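PDB 3HCY: putative two-component sensor histidine kinase protein from Sinorhizobium meliloti, which probably acts as a two-component sensor histidine kinase, using ATP to phosphorylate a protein histidine, and is represented here by its GAF domain. Local coordinates for residues Y8-Q16 with R36-S44; E65-D73 with P115-I123. One frame throughout, in Å; residues are numbered along the deposited sequence.

Followed from the N terminus, the two contacts come in series and neither nest nor cross. Interaction 1 brings helix 5-19 back against strand 35-41, closing a loop that holds strand 23-29. Interaction 2 opens later: its first segment carries the short strand 67-69, and the chain then runs through helix 79-88 and strands 92-99 and 104-112 before P115-I123 returns to it. Strands 35-41 and 67-69 are the two outermost strands of the antiparallel sheet within this chain. Thus one contact fastens the N-terminal helix to one sheet margin, while the other fastens the start of helix 120-146 to the opposite margin, their centres about 18 Å apart.

Interaction 1 (Y8-Q16 with R36-S44); sequences YEATLDAIQ and RFVAARGLS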
# COMPACT_ATOMS: atom_id res chain seq x y z
N TYR A 8 -2.38 -3.65 9.46
CA TYR A 8 -1.68 -4.93 9.21
C TYR A 8 -2.58 -5.92 8.46
O TYR A 8 -2.17 -6.49 7.45
CB TYR A 8 -1.21 -5.58 10.51
CG TYR A 8 -0.18 -4.80 11.33
CD1 TYR A 8 0.74 -3.95 10.75
CD2 TYR A 8 -0.13 -4.95 12.70
CE1 TYR A 8 1.66 -3.27 11.52
CE2 TYR A 8 0.78 -4.29 13.45
CZ TYR A 8 1.68 -3.46 12.87
OH TYR A 8 2.57 -2.81 13.67
N GLU A 9 -3.79 -6.14 8.95
CA GLU A 9 -4.73 -7.01 8.25
C GLU A 9 -5.06 -6.56 6.78
O GLU A 9 -5.14 -7.43 5.86
CB GLU A 9 -6.03 -7.17 9.07
CG GLU A 9 -5.91 -7.91 10.38
CD GLU A 9 -5.06 -9.22 10.35
OE1 GLU A 9 -5.35 -10.23 9.61
OE2 GLU A 9 -4.07 -9.26 11.12
N ALA A 10 -5.22 -5.24 6.57
CA ALA A 10 -5.44 -4.68 5.22
C ALA A 10 -4.26 -5.01 4.31
O ALA A 10 -4.43 -5.26 3.07
CB ALA A 10 -5.63 -3.09 5.28
N THR A 11 -3.06 -4.97 4.91
CA THR A 11 -1.87 -5.18 4.11
C THR A 11 -1.85 -6.64 3.70
O THR A 11 -1.58 -6.98 2.56
CB THR A 11 -0.60 -4.89 4.84
OG1 THR A 11 -0.58 -3.53 5.28
CG2 THR A 11 0.52 -5.08 3.94
N LEU A 12 -2.15 -7.49 4.66
CA LEU A 12 -2.20 -8.90 4.42
C LEU A 12 -3.29 -9.16 3.34
O LEU A 12 -3.11 -10.02 2.44
CB LEU A 12 -2.45 -9.66 5.76
CG LEU A 12 -1.41 -9.64 6.92
CD1 LEU A 12 -1.91 -10.33 8.19
CD2 LEU A 12 0.02 -10.17 6.51
N ASP A 13 -4.40 -8.42 3.42
CA ASP A 13 -5.40 -8.48 2.36
C ASP A 13 -4.81 -8.08 1.00
O ASP A 13 -5.01 -8.79 0.01
CB ASP A 13 -6.62 -7.61 2.64
CG ASP A 13 -7.41 -8.08 3.81
OD1 ASP A 13 -7.43 -9.25 4.17
OD2 ASP A 13 -8.04 -7.24 4.43
N ALA A 14 -4.10 -6.95 0.97
CA ALA A 14 -3.54 -6.52 -0.29
C ALA A 14 -2.48 -7.53 -0.72
O ALA A 14 -2.41 -7.84 -1.88
CB ALA A 14 -2.94 -5.10 -0.21
N ILE A 15 -1.67 -8.05 0.19
CA ILE A 15 -0.63 -8.98 -0.24
C ILE A 15 -1.23 -10.17 -1.00
O ILE A 15 -0.71 -10.56 -2.04
CB ILE A 15 0.24 -9.50 0.90
CG1 ILE A 15 1.31 -8.46 1.28
CG2 ILE A 15 0.94 -10.75 0.46
CD1 ILE A 15 1.49 -8.21 2.88
N GLN A 16 -2.34 -10.69 -0.47
CA GLN A 16 -3.00 -11.87 -1.03
C GLN A 16 -3.61 -11.62 -2.40
O GLN A 16 -3.48 -12.46 -3.31
CB GLN A 16 -4.11 -12.34 -0.08
CG GLN A 16 -3.56 -12.90 1.28
CD GLN A 16 -4.69 -13.30 2.26
OE1 GLN A 16 -5.80 -12.77 2.17
NE2 GLN A 16 -4.40 -14.22 3.20
N ARG A 36 10.29 -9.43 15.23
CA ARG A 36 9.12 -10.04 15.85
C ARG A 36 7.88 -9.98 14.96
O ARG A 36 7.47 -8.89 14.53
CB ARG A 36 8.76 -9.29 17.12
CG ARG A 36 9.81 -9.37 18.16
CD ARG A 36 9.25 -9.59 19.56
NE ARG A 36 10.33 -10.06 20.45
CZ ARG A 36 10.77 -11.31 20.50
NH1 ARG A 36 10.24 -12.21 19.71
NH2 ARG A 36 11.75 -11.67 21.33
N PHE A 37 7.24 -11.11 14.73
CA PHE A 37 5.92 -11.12 14.08
C PHE A 37 4.99 -10.17 14.80
O PHE A 37 5.11 -10.08 15.98
CB PHE A 37 5.35 -12.54 14.05
CG PHE A 37 6.20 -13.47 13.22
CD1 PHE A 37 5.94 -13.64 11.86
CD2 PHE A 37 7.29 -14.10 13.77
CE1 PHE A 37 6.73 -14.47 11.07
CE2 PHE A 37 8.09 -14.92 13.01
CZ PHE A 37 7.82 -15.12 11.64
N VAL A 38 4.20 -9.38 14.03
CA VAL A 38 3.11 -8.54 14.49
C VAL A 38 1.81 -8.91 13.76
O VAL A 38 0.71 -8.48 14.13
CB VAL A 38 3.40 -7.03 14.20
CG1 VAL A 38 4.88 -6.65 14.56
CG2 VAL A 38 3.05 -6.67 12.74
N ALA A 39 1.94 -9.73 12.71
CA ALA A 39 0.76 -10.21 11.98
C ALA A 39 1.15 -11.29 11.00
O ALA A 39 2.31 -11.30 10.54
CB ALA A 39 0.05 -9.04 11.21
N ALA A 40 0.19 -12.16 10.65
CA ALA A 40 0.51 -13.31 9.79
C ALA A 40 -0.69 -14.09 9.31
O ALA A 40 -1.70 -14.13 9.98
CB ALA A 40 1.50 -14.24 10.51
N ARG A 41 -0.58 -14.70 8.14
CA ARG A 41 -1.39 -15.88 7.82
C ARG A 41 -0.73 -16.79 6.83
O ARG A 41 0.09 -16.32 6.09
CB ARG A 41 -2.72 -15.46 7.24
CG ARG A 41 -2.78 -14.32 6.30
CD ARG A 41 -4.12 -13.54 6.63
NE ARG A 41 -4.59 -12.55 5.63
CZ ARG A 41 -5.30 -11.44 5.88
NH1 ARG A 41 -5.60 -11.05 7.10
NH2 ARG A 41 -5.64 -10.68 4.86
N GLY A 42 -1.03 -18.07 6.74
CA GLY A 42 -1.25 -18.99 7.80
C GLY A 42 0.18 -19.56 8.03
O GLY A 42 0.58 -20.52 7.42
N LEU A 43 0.96 -18.82 8.81
CA LEU A 43 2.04 -19.37 9.58
C LEU A 43 1.43 -19.86 10.89
O LEU A 43 0.47 -19.27 11.41
CB LEU A 43 3.09 -18.29 9.92
CG LEU A 43 3.78 -17.68 8.69
CD1 LEU A 43 4.86 -16.68 9.06
CD2 LEU A 43 4.33 -18.78 7.76
N SER A 44 2.01 -20.92 11.43
CA SER A 44 1.66 -21.35 12.77
C SER A 44 2.51 -20.54 13.79
O SER A 44 3.63 -20.05 13.48
CB SER A 44 1.94 -22.83 12.93
OG SER A 44 3.34 -22.96 12.96
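R41 reaches from the end of strand 35-41 to helix 5-19 and lays its guanidinium over L12, with E9, D13 and Q16 around its edge. CG sits between the backbone N and carbonyl carbon (chi1 39°), and a bend at chi2 carries the rest of the chain across to the helix, nearly perpendicular to its axis. One face of the guanidinium rests on L12, whose CB lies 3.4 Å from CZ of R41. E9 OE1 forms a salt bridge to R41 NH1 at 2.7 Å, the carboxylate plane turned 51° from the guanidinium. D13 OD1 bridges NH2 of the same arginine, although the modelled separation is implausibly short and its exact value doubtful. The side chain of Q16 packs across the arginine near NE. One helical turn before L12, the contact becomes apolar: V38 stands over a face of the Y8 ring, its CG2 3.5 Å from the ring centroid in a CH-pi contact. A39 CB fits between Y8 and L12, 3.7 Å from Y8 CB and 3.8 Å from L12 CD1. V38 and A39, which meet Y8, form a classic beta bulge opposite I26 of strand 23-29. D13 also pairs through OD2 with R139 of the second subunit. One arginine shared by two acids should partly balance their negative charge, and the network links this helix-strand contact to the dimer interface.

Interaction 2 (E65-D73 with P115-I123); sequences EPIFVENVD and PHRFADSEI
F68 leans over one face of the F118 ring, with its CD1 3.4 Å from F118 CD2. The ring planes meet at 49°, an oblique pairing in which F68 CB also makes a CH-pi contact over the same face. Behind F118, H116 ND1 lies over the centre of the opposite face, so both faces are covered, the second by the edge of the H116 ring, which in turn stacks with Y112. The far end of F68 meets the first turn of helix 120-146, where I123 CG1 approaches F68 CZ at 3.6 Å. E70 slides past F118 in the opposite direction, its chain extended beyond CG (chi2 177°), and its CG touches the ring edge 4.0 Å from F118 CD1. The backbone adds a hydrogen bond from H116 N to E70 O, 3.0 Å long. N71, its CG anti to the backbone N (chi1 -160°), runs alongside P115 with ND2 3.4 Å from P115 CG, while OD1 accepts from D73 N in an Asx turn. These contacts pin the connection from strand 104-112 into helix 120-146 against edge strand 67-69 and the turn that follows it, within the antiparallel sheet and flanking helices of a GAF domain.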
# COMPACT_ATOMS: atom_id res chain seq x y z
N GLU A 65 17.98 -4.27 0.31
CA GLU A 65 17.29 -4.73 -0.87
C GLU A 65 16.41 -5.94 -0.54
O GLU A 65 16.62 -6.63 0.45
CB GLU A 65 18.30 -5.20 -1.94
CG GLU A 65 19.53 -4.32 -2.12
CD GLU A 65 19.24 -2.97 -2.80
OE1 GLU A 65 18.09 -2.71 -3.22
OE2 GLU A 65 20.20 -2.18 -2.92
N PRO A 66 15.45 -6.23 -1.42
CA PRO A 66 14.72 -7.45 -1.25
C PRO A 66 15.60 -8.69 -1.41
O PRO A 66 16.59 -8.67 -2.14
CB PRO A 66 13.68 -7.37 -2.37
CG PRO A 66 13.58 -5.90 -2.70
CD PRO A 66 14.99 -5.47 -2.59
N ILE A 67 15.26 -9.75 -0.69
CA ILE A 67 16.00 -11.01 -0.78
C ILE A 67 15.02 -12.08 -1.23
O ILE A 67 13.91 -12.13 -0.73
CB ILE A 67 16.63 -11.45 0.63
CG1 ILE A 67 17.55 -10.37 1.26
CG2 ILE A 67 17.34 -12.80 0.52
CD1 ILE A 67 18.26 -9.32 0.26
N PHE A 68 15.41 -12.93 -2.17
CA PHE A 68 14.51 -13.98 -2.64
C PHE A 68 15.14 -15.31 -2.40
O PHE A 68 16.33 -15.43 -2.51
CB PHE A 68 14.18 -13.77 -4.10
CG PHE A 68 13.66 -12.43 -4.34
CD1 PHE A 68 12.37 -12.12 -4.05
CD2 PHE A 68 14.48 -11.41 -4.72
CE1 PHE A 68 11.87 -10.81 -4.22
CE2 PHE A 68 14.00 -10.12 -4.89
CZ PHE A 68 12.70 -9.82 -4.63
N VAL A 69 14.32 -16.30 -2.04
CA VAL A 69 14.74 -17.69 -1.87
C VAL A 69 13.74 -18.56 -2.64
O VAL A 69 12.61 -18.81 -2.22
CB VAL A 69 14.73 -18.07 -0.38
CG1 VAL A 69 14.86 -19.59 -0.20
CG2 VAL A 69 15.80 -17.31 0.37
N GLU A 70 14.18 -19.06 -3.76
CA GLU A 70 13.29 -19.73 -4.69
C GLU A 70 13.04 -21.17 -4.33
O GLU A 70 11.96 -21.70 -4.58
CB GLU A 70 13.87 -19.65 -6.10
CG GLU A 70 13.87 -18.23 -6.59
CD GLU A 70 14.49 -18.08 -7.93
OE1 GLU A 70 15.11 -19.09 -8.41
OE2 GLU A 70 14.38 -16.96 -8.49
N ASN A 71 14.08 -21.81 -3.78
CA ASN A 71 13.98 -23.15 -3.23
C ASN A 71 14.76 -23.17 -1.97
O ASN A 71 15.94 -22.80 -1.99
CB ASN A 71 14.59 -24.15 -4.16
CG ASN A 71 14.10 -25.53 -3.90
OD1 ASN A 71 14.12 -26.01 -2.76
ND2 ASN A 71 13.67 -26.20 -4.96
N VAL A 72 14.12 -23.59 -0.90
CA VAL A 72 14.76 -23.59 0.41
C VAL A 72 15.94 -24.51 0.35
O VAL A 72 16.99 -24.20 0.95
CB VAL A 72 13.92 -24.17 1.56
CG1 VAL A 72 14.42 -23.59 2.87
CG2 VAL A 72 12.50 -23.90 1.39
N ASP A 73 15.77 -25.64 -0.32
CA ASP A 73 16.78 -26.66 -0.34
C ASP A 73 18.04 -26.15 -0.92
O ASP A 73 19.10 -26.63 -0.60
CB ASP A 73 16.33 -27.86 -1.13
CG ASP A 73 15.18 -28.60 -0.45
OD1 ASP A 73 15.25 -28.74 0.80
OD2 ASP A 73 14.22 -29.03 -1.17
N PRO A 115 8.47 -24.46 -4.65
CA PRO A 115 9.42 -23.54 -5.26
C PRO A 115 8.79 -22.46 -6.11
O PRO A 115 7.73 -22.65 -6.69
CB PRO A 115 10.26 -24.46 -6.13
CG PRO A 115 10.31 -25.74 -5.36
CD PRO A 115 9.00 -25.84 -4.61
N HIS A 116 9.48 -21.34 -6.18
CA HIS A 116 8.92 -20.18 -6.83
C HIS A 116 9.99 -19.17 -7.31
O HIS A 116 10.77 -18.64 -6.52
CB HIS A 116 7.92 -19.54 -5.85
CG HIS A 116 7.23 -18.34 -6.39
ND1 HIS A 116 7.80 -17.09 -6.36
CD2 HIS A 116 6.01 -18.20 -6.96
CE1 HIS A 116 6.96 -16.21 -6.89
NE2 HIS A 116 5.87 -16.86 -7.27
N ARG A 117 10.02 -18.93 -8.62
CA ARG A 117 10.73 -17.79 -9.25
C ARG A 117 9.98 -16.45 -9.16
O ARG A 117 8.78 -16.36 -9.40
CB ARG A 117 10.98 -18.12 -10.72
CG ARG A 117 9.67 -18.08 -11.55
CD ARG A 117 8.31 -18.55 -10.77
NE ARG A 117 8.25 -20.00 -10.47
CZ ARG A 117 7.28 -20.64 -9.80
NH1 ARG A 117 6.23 -20.00 -9.28
NH2 ARG A 117 7.38 -21.96 -9.63
N PHE A 118 10.68 -15.39 -8.86
CA PHE A 118 9.98 -14.16 -8.58
C PHE A 118 9.92 -13.28 -9.81
O PHE A 118 10.92 -12.73 -10.25
CB PHE A 118 10.59 -13.45 -7.37
CG PHE A 118 10.44 -14.22 -6.07
CD1 PHE A 118 11.15 -15.41 -5.86
CD2 PHE A 118 9.58 -13.78 -5.07
CE1 PHE A 118 11.01 -16.11 -4.65
CE2 PHE A 118 9.44 -14.49 -3.87
CZ PHE A 118 10.14 -15.62 -3.65
N ALA A 119 8.71 -13.14 -10.37
CA ALA A 119 8.44 -12.29 -11.51
C ALA A 119 8.60 -10.83 -11.14
O ALA A 119 8.20 -10.40 -10.05
CB ALA A 119 7.05 -12.55 -12.00
N ASP A 120 9.20 -10.06 -12.04
CA ASP A 120 9.47 -8.63 -11.80
C ASP A 120 8.26 -7.87 -11.38
O ASP A 120 8.26 -7.17 -10.35
CB ASP A 120 10.00 -8.03 -13.06
CG ASP A 120 11.35 -8.50 -13.34
OD1 ASP A 120 11.90 -9.06 -12.38
OD2 ASP A 120 11.82 -8.42 -14.51
N SER A 121 7.21 -8.03 -12.17
CA SER A 121 5.92 -7.49 -11.85
C SER A 121 5.56 -7.69 -10.35
O SER A 121 5.20 -6.69 -9.72
CB SER A 121 4.90 -8.10 -12.81
OG SER A 121 3.58 -8.13 -12.28
N GLU A 122 5.66 -8.91 -9.78
CA GLU A 122 5.18 -9.13 -8.40
C GLU A 122 6.13 -8.49 -7.42
O GLU A 122 5.70 -7.91 -6.42
CB GLU A 122 4.90 -10.59 -8.03
CG GLU A 122 3.71 -11.26 -8.77
CD GLU A 122 3.46 -12.81 -8.44
OE1 GLU A 122 4.30 -13.50 -7.76
OE2 GLU A 122 2.43 -13.34 -8.92
N ILE A 123 7.42 -8.54 -7.72
CA ILE A 123 8.40 -7.80 -6.92
C ILE A 123 7.99 -6.30 -6.82
O ILE A 123 7.89 -5.70 -5.73
CB ILE A 123 9.85 -8.00 -7.50
CG1 ILE A 123 10.27 -9.49 -7.30
CG2 ILE A 123 10.84 -7.02 -6.87
CD1 ILE A 123 11.39 -10.05 -8.19